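Alcohol dehydrogenase (PDB 5VM2) is of unknown specificity but probably oxidises alcohols or reduces carbonyls with NAD(H) or NADP(H). Local coordinates at residues 79-84 with 134-139; 29-34 with 127-132; 169-174 with 193-198; 162-167 with 238-243. One frame throughout, in Å; residues are numbered along the deposited sequence. Where two conformers were deposited one is given.

Interaction 1: residues 79-84 with 134-139; sequences RKFKPG and SFTYKL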
loop_
_atom_site.group_PDB
_atom_site.type_symbol
_atom_site.label_atom_id
_atom_site.label_comp_id
_atom_site.label_asym_id
_atom_site.label_seq_id
_atom_site.Cartn_x
_atom_site.Cartn_y
_atom_site.Cartn_z
ATOM N N ARG A 79 1.730 26.404 8.759
ATOM C CA ARG A 79 2.884 26.633 9.618
ATOM C C ARG A 79 3.776 25.414 9.773
ATOM O O ARG A 79 4.971 25.569 10.041
ATOM C CB ARG A 79 2.431 27.089 11.011
ATOM C CG ARG A 79 1.753 28.450 11.028
ATOM C CD ARG A 79 2.738 29.570 10.723
ATOM N NE ARG A 79 2.492 30.183 9.425
ATOM C CZ ARG A 79 1.697 31.227 9.239
ATOM N NH1 ARG A 79 1.065 31.774 10.265
ATOM N NH2 ARG A 79 1.528 31.715 8.023
ATOM N N LYS A 80 3.223 24.209 9.614
ATOM C CA LYS A 80 4.002 22.990 9.806
ATOM C C LYS A 80 5.128 22.863 8.786
ATOM O O LYS A 80 6.151 22.234 9.073
ATOM C CB LYS A 80 3.091 21.763 9.722
ATOM C CG LYS A 80 2.245 21.508 10.962
ATOM C CD LYS A 80 1.107 20.527 10.680
ATOM C CE LYS A 80 1.624 19.145 10.302
ATOM N NZ LYS A 80 0.513 18.176 10.052
ATOM N N PHE A 81 4.962 23.443 7.602
ATOM C CA PHE A 81 5.872 23.204 6.495
ATOM C C PHE A 81 6.345 24.529 5.911
ATOM O O PHE A 81 5.721 25.577 6.096
ATOM C CB PHE A 81 5.202 22.337 5.420
ATOM C CG PHE A 81 4.734 21.001 5.933
ATOM C CD1 PHE A 81 5.627 19.949 6.080
ATOM C CD2 PHE A 81 3.413 20.803 6.295
ATOM C CE1 PHE A 81 5.204 18.722 6.561
ATOM C CE2 PHE A 81 2.984 19.576 6.780
ATOM C CZ PHE A 81 3.879 18.536 6.914
ATOM N N LYS A 82 7.470 24.464 5.209
ATOM C CA LYS A 82 8.092 25.611 4.570
ATOM C C LYS A 82 8.702 25.157 3.253
ATOM O O LYS A 82 8.911 23.957 3.041
ATOM C CB LYS A 82 9.170 26.242 5.467
ATOM C CG LYS A 82 10.103 25.245 6.148
ATOM C CD LYS A 82 11.321 25.953 6.735
ATOM C CE LYS A 82 11.985 25.124 7.829
ATOM N NZ LYS A 82 12.215 23.710 7.421
ATOM N N PRO A 83 8.973 26.088 2.338
ATOM C CA PRO A 83 9.644 25.708 1.087
ATOM C C PRO A 83 10.997 25.064 1.355
ATOM O O PRO A 83 11.833 25.606 2.082
ATOM C CB PRO A 83 9.789 27.042 0.347
ATOM C CG PRO A 83 8.648 27.868 0.857
ATOM C CD PRO A 83 8.489 27.483 2.303
ATOM N N GLY A 84 11.205 23.895 0.755
ATOM C CA GLY A 84 12.432 23.142 0.916
ATOM C C GLY A 84 12.295 21.910 1.775
ATOM O O GLY A 84 13.207 21.075 1.780
ATOM N N SER A 134 -2.534 18.827 6.725
ATOM C CA SER A 134 -2.888 17.864 7.761
ATOM C C SER A 134 -2.572 16.426 7.366
ATOM O O SER A 134 -2.453 15.572 8.250
ATOM C CB SER A 134 -4.372 17.996 8.120
ATOM O OG SER A 134 -5.192 17.975 6.963
ATOM N N PHE A 135 -2.429 16.131 6.073
ATOM C CA PHE A 135 -2.085 14.782 5.637
ATOM C C PHE A 135 -0.790 14.779 4.834
ATOM O O PHE A 135 -0.601 13.980 3.910
ATOM C CB PHE A 135 -3.255 14.160 4.883
ATOM C CG PHE A 135 -4.399 13.829 5.794
ATOM C CD1 PHE A 135 -5.335 14.798 6.125
ATOM C CD2 PHE A 135 -4.482 12.582 6.397
ATOM C CE1 PHE A 135 -6.370 14.514 7.001
ATOM C CE2 PHE A 135 -5.513 12.286 7.275
ATOM C CZ PHE A 135 -6.456 13.258 7.583
ATOM N N THR A 136 0.110 15.676 5.217
ATOM C CA THR A 136 1.471 15.700 4.716
ATOM C C THR A 136 2.403 15.518 5.907
ATOM O O THR A 136 2.106 15.979 7.014
ATOM C CB THR A 136 1.750 17.027 3.999
ATOM O OG1 THR A 136 0.865 17.150 2.879
ATOM C CG2 THR A 136 3.196 17.114 3.523
ATOM N N TYR A 137 3.535 14.863 5.650
ATOM C CA TYR A 137 4.439 14.478 6.728
ATOM C C TYR A 137 5.878 14.725 6.306
ATOM O O TYR A 137 6.297 14.285 5.233
ATOM C CB TYR A 137 4.247 13.002 7.111
ATOM C CG TYR A 137 2.821 12.658 7.487
ATOM C CD1 TYR A 137 1.872 12.379 6.507
ATOM C CD2 TYR A 137 2.415 12.633 8.817
ATOM C CE1 TYR A 137 0.566 12.081 6.841
ATOM C CE2 TYR A 137 1.107 12.329 9.160
ATOM C CZ TYR A 137 0.188 12.056 8.166
ATOM O OH TYR A 137 -1.115 11.755 8.493
ATOM N N LYS A 138 6.629 15.419 7.153
ATOM C CA LYS A 138 8.021 15.683 6.837
ATOM C C LYS A 138 8.839 14.404 6.977
ATOM O O LYS A 138 8.646 13.621 7.910
ATOM C CB LYS A 138 8.572 16.767 7.758
ATOM C CG LYS A 138 10.065 16.710 7.963
ATOM C CD LYS A 138 10.760 17.392 6.805
ATOM C CE LYS A 138 12.090 17.999 7.193
ATOM N NZ LYS A 138 12.634 18.687 6.018
ATOM N N LEU A 139 9.737 14.201 6.044
ATOM C CA LEU A 139 10.599 13.032 6.119
ATOM C C LEU A 139 11.801 13.322 7.016
ATOM O O LEU A 139 12.354 14.426 6.976
ATOM C CB LEU A 139 11.082 12.634 4.729
ATOM C CG LEU A 139 9.985 12.401 3.693
ATOM C CD1 LEU A 139 10.589 12.220 2.310
ATOM C CD2 LEU A 139 9.141 11.196 4.083
HETATM O O HOH W 1 2.408 15.969 9.843
#

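Interaction 2: residues 29-34 with 127-132; sequences VLIKVE and HYLCHP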
loop_
_atom_site.group_PDB
_atom_site.type_symbol
_atom_site.label_atom_id
_atom_site.label_comp_id
_atom_site.label_asym_id
_atom_site.label_seq_id
_atom_site.Cartn_x
_atom_site.Cartn_y
_atom_site.Cartn_z
ATOM N N VAL A 29 -0.027 22.525 1.083
ATOM C CA VAL A 29 1.340 22.665 0.606
ATOM C C VAL A 29 1.340 22.415 -0.893
ATOM O O VAL A 29 0.501 21.678 -1.423
ATOM C CB VAL A 29 2.315 21.694 1.315
ATOM C CG1 VAL A 29 2.392 21.995 2.803
ATOM C CG2 VAL A 29 1.895 20.251 1.079
ATOM N N LEU A 30 2.282 23.048 -1.582
ATOM C CA LEU A 30 2.573 22.743 -2.976
ATOM C C LEU A 30 3.906 22.013 -3.022
ATOM O O LEU A 30 4.933 22.565 -2.610
ATOM C CB LEU A 30 2.620 24.008 -3.834
ATOM C CG LEU A 30 3.106 23.785 -5.271
ATOM C CD1 LEU A 30 1.982 23.252 -6.153
ATOM C CD2 LEU A 30 3.702 25.060 -5.858
ATOM N N ILE A 31 3.893 20.781 -3.518
ATOM C CA ILE A 31 5.005 19.842 -3.526
ATOM C C ILE A 31 5.479 19.624 -4.956
ATOM O O ILE A 31 4.682 19.622 -5.900
ATOM C CB ILE A 31 4.618 18.502 -2.859
ATOM C CG1 ILE A 31 3.586 17.749 -3.697
ATOM C CG2 ILE A 31 4.076 18.742 -1.452
ATOM C CD1 ILE A 31 4.161 17.118 -4.938
ATOM N N LYS A 32 6.783 19.537 -5.184
ATOM C CA LYS A 32 7.321 19.038 -6.441
ATOM C C LYS A 32 7.513 17.534 -6.292
ATOM O O LYS A 32 8.361 17.088 -5.512
ATOM C CB LYS A 32 8.633 19.739 -6.781
ATOM C CG LYS A 32 9.128 19.498 -8.195
ATOM C CD LYS A 32 10.316 20.394 -8.517
ATOM C CE LYS A 32 10.586 20.444 -10.011
ATOM N NZ LYS A 32 10.920 19.099 -10.557
ATOM N N VAL A 33 6.714 16.753 -7.021
ATOM C CA VAL A 33 6.766 15.300 -6.892
ATOM C C VAL A 33 8.102 14.789 -7.407
ATOM O O VAL A 33 8.579 15.205 -8.472
ATOM C CB VAL A 33 5.603 14.640 -7.645
ATOM C CG1 VAL A 33 5.449 13.194 -7.208
ATOM C CG2 VAL A 33 4.315 15.399 -7.410
ATOM N N GLU A 34 8.708 13.874 -6.656
ATOM C CA GLU A 34 9.978 13.263 -7.022
ATOM C C GLU A 34 9.863 11.780 -7.318
ATOM O O GLU A 34 10.546 11.281 -8.215
ATOM C CB GLU A 34 11.006 13.473 -5.907
ATOM C CG GLU A 34 11.135 14.914 -5.457
ATOM C CD GLU A 34 12.310 15.120 -4.530
ATOM O OE1 GLU A 34 13.158 14.207 -4.442
ATOM O OE2 GLU A 34 12.385 16.190 -3.891
ATOM N N HIS A 127 4.265 16.741 -12.085
ATOM C CA HIS A 127 5.421 17.429 -11.520
ATOM C C HIS A 127 5.060 18.199 -10.257
ATOM O O HIS A 127 5.889 18.303 -9.346
ATOM C CB HIS A 127 6.044 18.374 -12.551
ATOM C CG HIS A 127 6.806 17.673 -13.632
ATOM N ND1 HIS A 127 8.009 17.040 -13.403
ATOM C CD2 HIS A 127 6.538 17.507 -14.949
ATOM C CE1 HIS A 127 8.447 16.510 -14.532
ATOM N NE2 HIS A 127 7.574 16.780 -15.485
ATOM N N TYR A 128 3.839 18.723 -10.176
ATOM C CA TYR A 128 3.419 19.577 -9.076
ATOM C C TYR A 128 2.010 19.201 -8.648
ATOM O O TYR A 128 1.127 19.022 -9.492
ATOM C CB TYR A 128 3.451 21.061 -9.474
ATOM C CG TYR A 128 4.833 21.596 -9.771
ATOM C CD1 TYR A 128 5.633 22.100 -8.754
ATOM C CD2 TYR A 128 5.342 21.587 -11.063
ATOM C CE1 TYR A 128 6.904 22.587 -9.018
ATOM C CE2 TYR A 128 6.614 22.070 -11.337
ATOM C CZ TYR A 128 7.388 22.570 -10.309
ATOM O OH TYR A 128 8.652 23.052 -10.570
ATOM N N LEU A 129 1.802 19.096 -7.337
ATOM C CA LEU A 129 0.469 18.855 -6.802
ATOM C C LEU A 129 0.331 19.545 -5.452
ATOM O O LEU A 129 1.322 19.881 -4.796
ATOM C CB LEU A 129 0.165 17.352 -6.682
ATOM C CG LEU A 129 0.967 16.439 -5.749
ATOM C CD1 LEU A 129 0.473 16.502 -4.303
ATOM C CD2 LEU A 129 0.904 15.004 -6.249
ATOM N N CYS A 130 -0.918 19.743 -5.041
ATOM C CA CYS A 130 -1.244 20.354 -3.763
ATOM C C CYS A 130 -1.889 19.324 -2.849
ATOM O O CYS A 130 -2.643 18.459 -3.307
ATOM C CB CYS A 130 -2.179 21.549 -3.946
ATOM S SG CYS A 130 -1.431 22.909 -4.866
ATOM N N HIS A 131 -1.591 19.420 -1.554
ATOM C CA HIS A 131 -2.131 18.484 -0.584
ATOM C C HIS A 131 -2.371 19.220 0.723
ATOM O O HIS A 131 -1.602 20.131 1.060
ATOM C CB HIS A 131 -1.191 17.295 -0.350
ATOM C CG HIS A 131 -1.892 16.062 0.130
ATOM N ND1 HIS A 131 -2.911 15.463 -0.580
ATOM C CD2 HIS A 131 -1.731 15.323 1.253
ATOM C CE1 HIS A 131 -3.344 14.406 0.084
ATOM N NE2 HIS A 131 -2.643 14.298 1.199
ATOM N N PRO A 132 -3.419 18.865 1.467
ATOM C CA PRO A 132 -3.630 19.490 2.777
ATOM C C PRO A 132 -2.455 19.224 3.707
ATOM O O PRO A 132 -1.931 18.110 3.777
ATOM C CB PRO A 132 -4.914 18.824 3.293
ATOM C CG PRO A 132 -5.565 18.221 2.092
ATOM C CD PRO A 132 -4.457 17.868 1.150
#

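Interaction 3: residues 169-174 with 193-198; sequences GKKIII and ATEIAV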
loop_
_atom_site.group_PDB
_atom_site.type_symbol
_atom_site.label_atom_id
_atom_site.label_comp_id
_atom_site.label_asym_id
_atom_site.label_seq_id
_atom_site.Cartn_x
_atom_site.Cartn_y
_atom_site.Cartn_z
ATOM N N GLY A 169 4.617 -13.914 20.975
ATOM C CA GLY A 169 3.851 -15.076 21.361
ATOM C C GLY A 169 2.706 -15.425 20.435
ATOM O O GLY A 169 2.018 -16.428 20.676
ATOM N N LYS A 170 2.470 -14.633 19.395
ATOM C CA LYS A 170 1.452 -14.932 18.397
ATOM C C LYS A 170 2.136 -15.467 17.146
ATOM O O LYS A 170 2.984 -14.788 16.557
ATOM C CB LYS A 170 0.614 -13.695 18.081
ATOM C CG LYS A 170 -0.186 -13.230 19.286
ATOM C CD LYS A 170 -1.217 -12.176 18.943
ATOM C CE LYS A 170 -2.191 -11.998 20.108
ATOM N NZ LYS A 170 -3.049 -10.790 19.961
ATOM N N LYS A 171 1.790 -16.693 16.764
ATOM C CA LYS A 171 2.344 -17.288 15.557
ATOM C C LYS A 171 1.566 -16.771 14.360
ATOM O O LYS A 171 0.333 -16.769 14.372
ATOM C CB LYS A 171 2.275 -18.812 15.615
ATOM C CG LYS A 171 3.101 -19.422 16.723
ATOM C CD LYS A 171 3.195 -20.930 16.564
ATOM C CE LYS A 171 3.976 -21.301 15.319
ATOM N NZ LYS A 171 5.438 -21.051 15.469
ATOM N N ILE A 172 2.284 -16.347 13.323
ATOM C CA ILE A 172 1.689 -15.609 12.216
ATOM C C ILE A 172 1.989 -16.323 10.904
ATOM O O ILE A 172 3.107 -16.803 10.680
ATOM C CB ILE A 172 2.201 -14.154 12.200
ATOM C CG1 ILE A 172 1.719 -13.436 13.466
ATOM C CG2 ILE A 172 1.730 -13.410 10.953
ATOM C CD1 ILE A 172 1.958 -11.964 13.463
ATOM N N ILE A 173 0.970 -16.410 10.050
ATOM C CA ILE A 173 1.104 -16.889 8.680
ATOM C C ILE A 173 0.677 -15.758 7.761
ATOM O O ILE A 173 -0.424 -15.216 7.909
ATOM C CB ILE A 173 0.257 -18.140 8.416
ATOM C CG1 ILE A 173 0.724 -19.307 9.287
ATOM C CG2 ILE A 173 0.333 -18.511 6.942
ATOM C CD1 ILE A 173 -0.167 -20.528 9.191
ATOM N N ILE A 174 1.541 -15.402 6.821
ATOM C CA ILE A 174 1.246 -14.387 5.822
ATOM C C ILE A 174 1.131 -15.081 4.472
ATOM O O ILE A 174 2.104 -15.667 3.978
ATOM C CB ILE A 174 2.323 -13.295 5.805
ATOM C CG1 ILE A 174 2.289 -12.538 7.139
ATOM C CG2 ILE A 174 2.108 -12.350 4.634
ATOM C CD1 ILE A 174 3.383 -11.550 7.294
ATOM N N ALA A 193 6.359 -9.890 16.865
ATOM C CA ALA A 193 6.143 -11.295 16.542
ATOM C C ALA A 193 7.467 -11.943 16.159
ATOM O O ALA A 193 8.290 -11.341 15.467
ATOM C CB ALA A 193 5.134 -11.434 15.402
ATOM N N THR A 194 7.675 -13.179 16.625
ATOM C CA THR A 194 8.925 -13.894 16.413
ATOM C C THR A 194 8.788 -15.127 15.528
ATOM O O THR A 194 9.811 -15.666 15.088
ATOM C CB THR A 194 9.529 -14.327 17.758
ATOM O OG1 THR A 194 8.631 -15.230 18.414
ATOM C CG2 THR A 194 9.778 -13.116 18.655
ATOM N N GLU A 195 7.568 -15.597 15.271
ATOM C CA GLU A 195 7.332 -16.786 14.451
ATOM C C GLU A 195 6.389 -16.373 13.330
ATOM O O GLU A 195 5.184 -16.216 13.548
ATOM C CB GLU A 195 6.759 -17.938 15.279
ATOM C CG GLU A 195 7.600 -18.331 16.481
ATOM C CD GLU A 195 8.809 -19.160 16.100
ATOM O OE1 GLU A 195 8.710 -19.955 15.139
ATOM O OE2 GLU A 195 9.861 -19.012 16.757
ATOM N N ILE A 196 6.944 -16.173 12.136
ATOM C CA ILE A 196 6.200 -15.685 10.983
ATOM C C ILE A 196 6.505 -16.593 9.804
ATOM O O ILE A 196 7.649 -16.642 9.342
ATOM C CB ILE A 196 6.563 -14.233 10.625
ATOM C CG1 ILE A 196 6.569 -13.340 11.868
ATOM C CG2 ILE A 196 5.606 -13.694 9.584
ATOM C CD1 ILE A 196 7.002 -11.910 11.572
ATOM N N ALA A 197 5.486 -17.277 9.299
ATOM C CA ALA A 197 5.602 -18.062 8.079
ATOM C C ALA A 197 5.014 -17.266 6.922
ATOM O O ALA A 197 3.970 -16.625 7.068
ATOM C CB ALA A 197 4.886 -19.407 8.216
ATOM N N VAL A 198 5.700 -17.282 5.782
ATOM C CA VAL A 198 5.272 -16.549 4.596
ATOM C C VAL A 198 5.145 -17.530 3.440
ATOM O O VAL A 198 6.072 -18.303 3.169
ATOM C CB VAL A 198 6.249 -15.413 4.243
ATOM C CG1 VAL A 198 5.844 -14.762 2.930
ATOM C CG2 VAL A 198 6.297 -14.384 5.364
HETATM O O HOH W 2 7.174 -14.566 20.753
HETATM O O HOH W 3 5.562 -14.711 17.376
#

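Interaction 4: residues 162-167 with 238-243; sequences MLADVK and ADIVFE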
loop_
_atom_site.group_PDB
_atom_site.type_symbol
_atom_site.label_atom_id
_atom_site.label_comp_id
_atom_site.label_asym_id
_atom_site.label_seq_id
_atom_site.Cartn_x
_atom_site.Cartn_y
_atom_site.Cartn_z
ATOM N N MET A 162 -1.398 -3.785 13.227
ATOM C CA MET A 162 -1.940 -3.110 14.403
ATOM C C MET A 162 -3.384 -3.526 14.648
ATOM O O MET A 162 -3.773 -3.810 15.786
ATOM C CB MET A 162 -1.843 -1.594 14.233
ATOM C CG MET A 162 -0.426 -1.056 14.219
ATOM S SD MET A 162 0.108 -0.641 15.876
ATOM C CE MET A 162 1.430 0.510 15.518
ATOM N N LEU A 163 -4.191 -3.562 13.582
ATOM C CA LEU A 163 -5.568 -4.035 13.698
ATOM C C LEU A 163 -5.614 -5.453 14.245
ATOM O O LEU A 163 -6.495 -5.791 15.041
ATOM C CB LEU A 163 -6.262 -3.980 12.337
ATOM C CG LEU A 163 -7.110 -2.757 11.997
ATOM C CD1 LEU A 163 -8.039 -3.080 10.845
ATOM C CD2 LEU A 163 -7.895 -2.302 13.213
ATOM N N ALA A 164 -4.666 -6.289 13.834
ATOM C CA ALA A 164 -4.637 -7.684 14.249
ATOM C C ALA A 164 -4.109 -7.872 15.664
ATOM O O ALA A 164 -4.182 -8.991 16.182
ATOM C CB ALA A 164 -3.790 -8.505 13.273
ATOM N N ASP A 165 -3.600 -6.813 16.297
ATOM C CA ASP A 165 -2.996 -6.895 17.630
ATOM C C ASP A 165 -1.836 -7.893 17.647
ATOM O O ASP A 165 -1.737 -8.755 18.522
ATOM C CB ASP A 165 -4.047 -7.248 18.687
ATOM C CG ASP A 165 -3.569 -6.980 20.099
ATOM O OD1 ASP A 165 -2.690 -6.112 20.273
ATOM O OD2 ASP A 165 -4.079 -7.636 21.034
ATOM N N VAL A 166 -0.953 -7.776 16.650
ATOM C CA VAL A 166 0.251 -8.594 16.626
ATOM C C VAL A 166 1.074 -8.318 17.877
ATOM O O VAL A 166 1.244 -7.164 18.295
ATOM C CB VAL A 166 1.060 -8.321 15.347
ATOM C CG1 VAL A 166 2.432 -9.001 15.422
ATOM C CG2 VAL A 166 0.291 -8.798 14.127
ATOM N N LYS A 167 1.584 -9.384 18.480
ATOM C CA LYS A 167 2.320 -9.298 19.732
ATOM C C LYS A 167 3.295 -10.465 19.786
ATOM O O LYS A 167 3.116 -11.458 19.073
ATOM C CB LYS A 167 1.374 -9.340 20.942
ATOM C CG LYS A 167 0.639 -8.036 21.230
ATOM C CD LYS A 167 1.450 -7.122 22.131
ATOM C CE LYS A 167 0.819 -5.741 22.240
ATOM N NZ LYS A 167 1.057 -4.923 21.021
ATOM N N ALA A 238 -2.379 -21.046 13.256
ATOM C CA ALA A 238 -1.729 -19.790 13.597
ATOM C C ALA A 238 -2.674 -18.867 14.362
ATOM O O ALA A 238 -3.891 -18.888 14.162
ATOM C CB ALA A 238 -1.225 -19.088 12.334
ATOM N N ASP A 239 -2.094 -18.049 15.248
ATOM C CA ASP A 239 -2.875 -17.024 15.940
ATOM C C ASP A 239 -3.507 -16.049 14.951
ATOM O O ASP A 239 -4.665 -15.641 15.118
ATOM C CB ASP A 239 -1.989 -16.256 16.921
ATOM C CG ASP A 239 -1.500 -17.118 18.061
ATOM O OD1 ASP A 239 -0.526 -17.872 17.861
ATOM O OD2 ASP A 239 -2.098 -17.035 19.153
ATOM N N ILE A 240 -2.756 -15.642 13.934
ATOM C CA ILE A 240 -3.218 -14.663 12.957
ATOM C C ILE A 240 -2.798 -15.147 11.582
ATOM O O ILE A 240 -1.641 -15.529 11.388
ATOM C CB ILE A 240 -2.633 -13.260 13.220
ATOM C CG1 ILE A 240 -2.944 -12.778 14.643
ATOM C CG2 ILE A 240 -3.157 -12.280 12.195
ATOM C CD1 ILE A 240 -1.974 -11.714 15.150
ATOM N N VAL A 241 -3.729 -15.143 10.634
ATOM C CA VAL A 241 -3.417 -15.401 9.234
ATOM C C VAL A 241 -3.738 -14.135 8.461
ATOM O O VAL A 241 -4.875 -13.643 8.510
ATOM C CB VAL A 241 -4.201 -16.594 8.668
ATOM C CG1 VAL A 241 -3.782 -16.847 7.221
ATOM C CG2 VAL A 241 -3.982 -17.838 9.516
ATOM N N PHE A 242 -2.742 -13.604 7.768
ATOM C CA PHE A 242 -2.928 -12.468 6.880
ATOM C C PHE A 242 -3.066 -12.980 5.455
ATOM O O PHE A 242 -2.224 -13.751 4.982
ATOM C CB PHE A 242 -1.749 -11.497 6.966
ATOM C CG PHE A 242 -1.620 -10.810 8.286
ATOM C CD1 PHE A 242 -0.851 -11.370 9.299
ATOM C CD2 PHE A 242 -2.263 -9.608 8.519
ATOM C CE1 PHE A 242 -0.722 -10.733 10.529
ATOM C CE2 PHE A 242 -2.145 -8.969 9.744
ATOM C CZ PHE A 242 -1.371 -9.533 10.750
ATOM N N GLU A 243 -4.129 -12.558 4.779
ATOM C CA GLU A 243 -4.294 -12.793 3.352
ATOM C C GLU A 243 -3.967 -11.494 2.625
ATOM O O GLU A 243 -4.640 -10.478 2.827
ATOM C CB GLU A 243 -5.712 -13.264 3.034
ATOM C CG GLU A 243 -5.843 -13.969 1.699
ATOM C CD GLU A 243 -5.782 -13.008 0.530
ATOM O OE1 GLU A 243 -5.178 -13.366 -0.501
ATOM O OE2 GLU A 243 -6.334 -11.893 0.645
#

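Interaction 1: residues 79-84 with 134-139
With chi1 near -58°, Phe81 sets its ring carbon CG beside its own backbone N and sends the ring across to Thr136, whose methyl CG2, anti to the backbone N, lies over the ring while OG1, on the other branch, reaches Pro132 O. The two side chains meet at a slant: CG2 sits 4.1 Å from the centroid of the Phe81 ring, 24° off the ring normal, a CH-pi contact over one face. The ring's far rim presses on the strand backbone, with Phe81 CZ only 3.1 Å from Thr136 O. At the edge, in the ring plane, lies the amide of Lys138, Phe81 CE1 being 3.6 Å from Lys138 N. A flat apolar ring suits this place because it spans the gap from a loop and fits closely against the strand. Threonine serves both needs, a methyl for the ring and a hydroxyl for the carbonyl.

On the exposed side, Lys80 bends along its chain and brings its ammonium to a bridging water. That water accepts from Lys80 NZ at 2.9 Å and donates to Thr136 O at 2.8 Å. Glu133 O gives the same nitrogen a second partner. Lys82 NZ and Lys138 NZ come to 5.2 Å of each other, and their mutual repulsion is probably eased by Asp85, which forms a salt bridge with Lys82 and a long, weak ion pair with Lys138. In the GroES-like domain, strand 136-138 pairs with strand 86-89, and the loop residue Phe81 packs, like Thr136, on Val87 of that strand and on Val29 of strand 28-37.

Interaction 2: residues 29-34 with 127-132
Val29 and His131 open an antiparallel ladder by exchanging both backbone bonds: Val29 N donates to His131 O at 2.9 Å, and His131 N donates to Val29 O at 3.1 Å. Ile31 and Leu129 repeat the exchange. Ile31 N meets Leu129 O almost straight (178° at the hydrogen), whereas Leu129 N to Ile31 O is longer, at 3.3 Å. A fifth bond, Val33 N to His127 O, is more bent, and its donor stands above the carbonyl plane. Leu30 and Lys32 turn their polar backbone atoms the other way, to strand 67-74, while Tyr128 O is taken by Asn3 ND2. The imidazole of His131 is buried, with its NE2 bonded to Glu90 O.

Branched apolar side chains suit the face of Ile31 and Leu129. Ile31 CG1 (chi1 68°) and Leu129 CG (chi1 63°) each lie between their own N and carbonyl carbon, which brings the branches together: Ile31 CD1 is 3.4 Å from Leu129 CG, a tight fit. On the other face, the aliphatic part of Lys32 runs obliquely past Tyr128, with Lys32 CE 3.3 Å from Tyr128 OH. Alternating hydrogen-bonded and non-hydrogen-bonded pairs make a regular antiparallel ladder, here part of the curled sheet of the GroES-like domain characteristic of this dehydrogenase family.

Interaction 3: residues 169-174 with 193-198
Ile172, Ile174 and Ile196 line one face of a parallel strand pair that belongs to the first beta-alpha-beta unit of a Rossmann fold, in which helix 179-190 makes the crossover. Their side chains lie side by side and point the same way. The Ile196 methyl CG2 is shared by its two neighbours, 3.8 Å from Ile174 CD1 and 4.1 Å from Ile172 CG2, while Ile172 CD1 reaches on to Ala193 CB. Leu185 and Cys188 of the crossover helix cover this face, and beta-branched residues suit it because they favour extended backbone and fill the strand-helix interface. The other face carries Ile173 and the small Ala197, both packed on Phe232 of helix 225-232.

Three backbone bonds join the strands: Ile172 N to Glu195 O, Ala197 N to Ile172 O and, at 2.7 Å, Ile174 N to Ala197 O. On the face of Ile173 and Ala197, Lys171 folds at chi3 and chi4, which brings its ammonium alongside Glu195, where it forms a salt bridge, and it also has a cation-pi contact with Phe232. Ahead of the paired strands, water takes over the bridging: one molecule donates to Lys170 O and accepts from Thr194 N, each at 2.7 Å.

Interaction 4: residues 162-167 with 238-243
The Phe242 ring meets the chain after helix 145-163 at its outer rim. Val166 CG2 lies at the edge, in the ring plane, 3.8 Å from Phe242 CZ, whereas Ala164 CB approaches the same carbon obliquely at 3.6 Å. Beyond the two segments the ring is packed among Ile172 and Ile174, Met265, and Thr184 and Cys188 of helix 179-190. A wide apolar disc suits this place, where it bridges several elements.

Ile240 works beside it. With chi1 at -56°, its CG2 stands anti to the backbone N, 4.0 Å from Ala164 CB, and the other branch carries CD1 to within 3.8 Å of Val166 CG2. That same CD1 rests 3.7 Å from Ala164 O, a carbonyl bonded to Lys263 NZ. Alanine's single methyl allows the chain here to come close to both larger residues. The chain turns there in a Schellman motif: Asp165 takes a positive phi (58°), and its N donates back to Met162 O at 3.1 Å. The turn brings Val166 against the strand, and Asp165 O receives Lys170 NZ. Here the turn that follows helix 145-163 packs on strand 238-243, beside strand 171-175 in the six-stranded parallel sheet typical of a Rossmann fold, which probably binds NAD(H) or NADP(H).

In the fold
The four contacts fall into two domains. Interactions 1 and 2 share the GroES-like domain, with centres 11 Å apart, and meet where Thr136 OG1 lies 3.6 Å from His131 CD2. Interactions 3 and 4 lie in the Rossmann domain, with centres 8 Å apart, joined by neighbouring strands: Ile173 O and Phe242 N are 2.8 Å apart. Between the pairs the centres are 33 to 39 Å apart. Helix 145-163 supplies Glu152 to the magnesium site, with His65 and Glu66, probably where relatives hold a catalytic zinc. The side chains of Tyr137 and His131 are each about 13 Å from that magnesium, and Ser134 is about 13 Å from the zinc held by four cysteines.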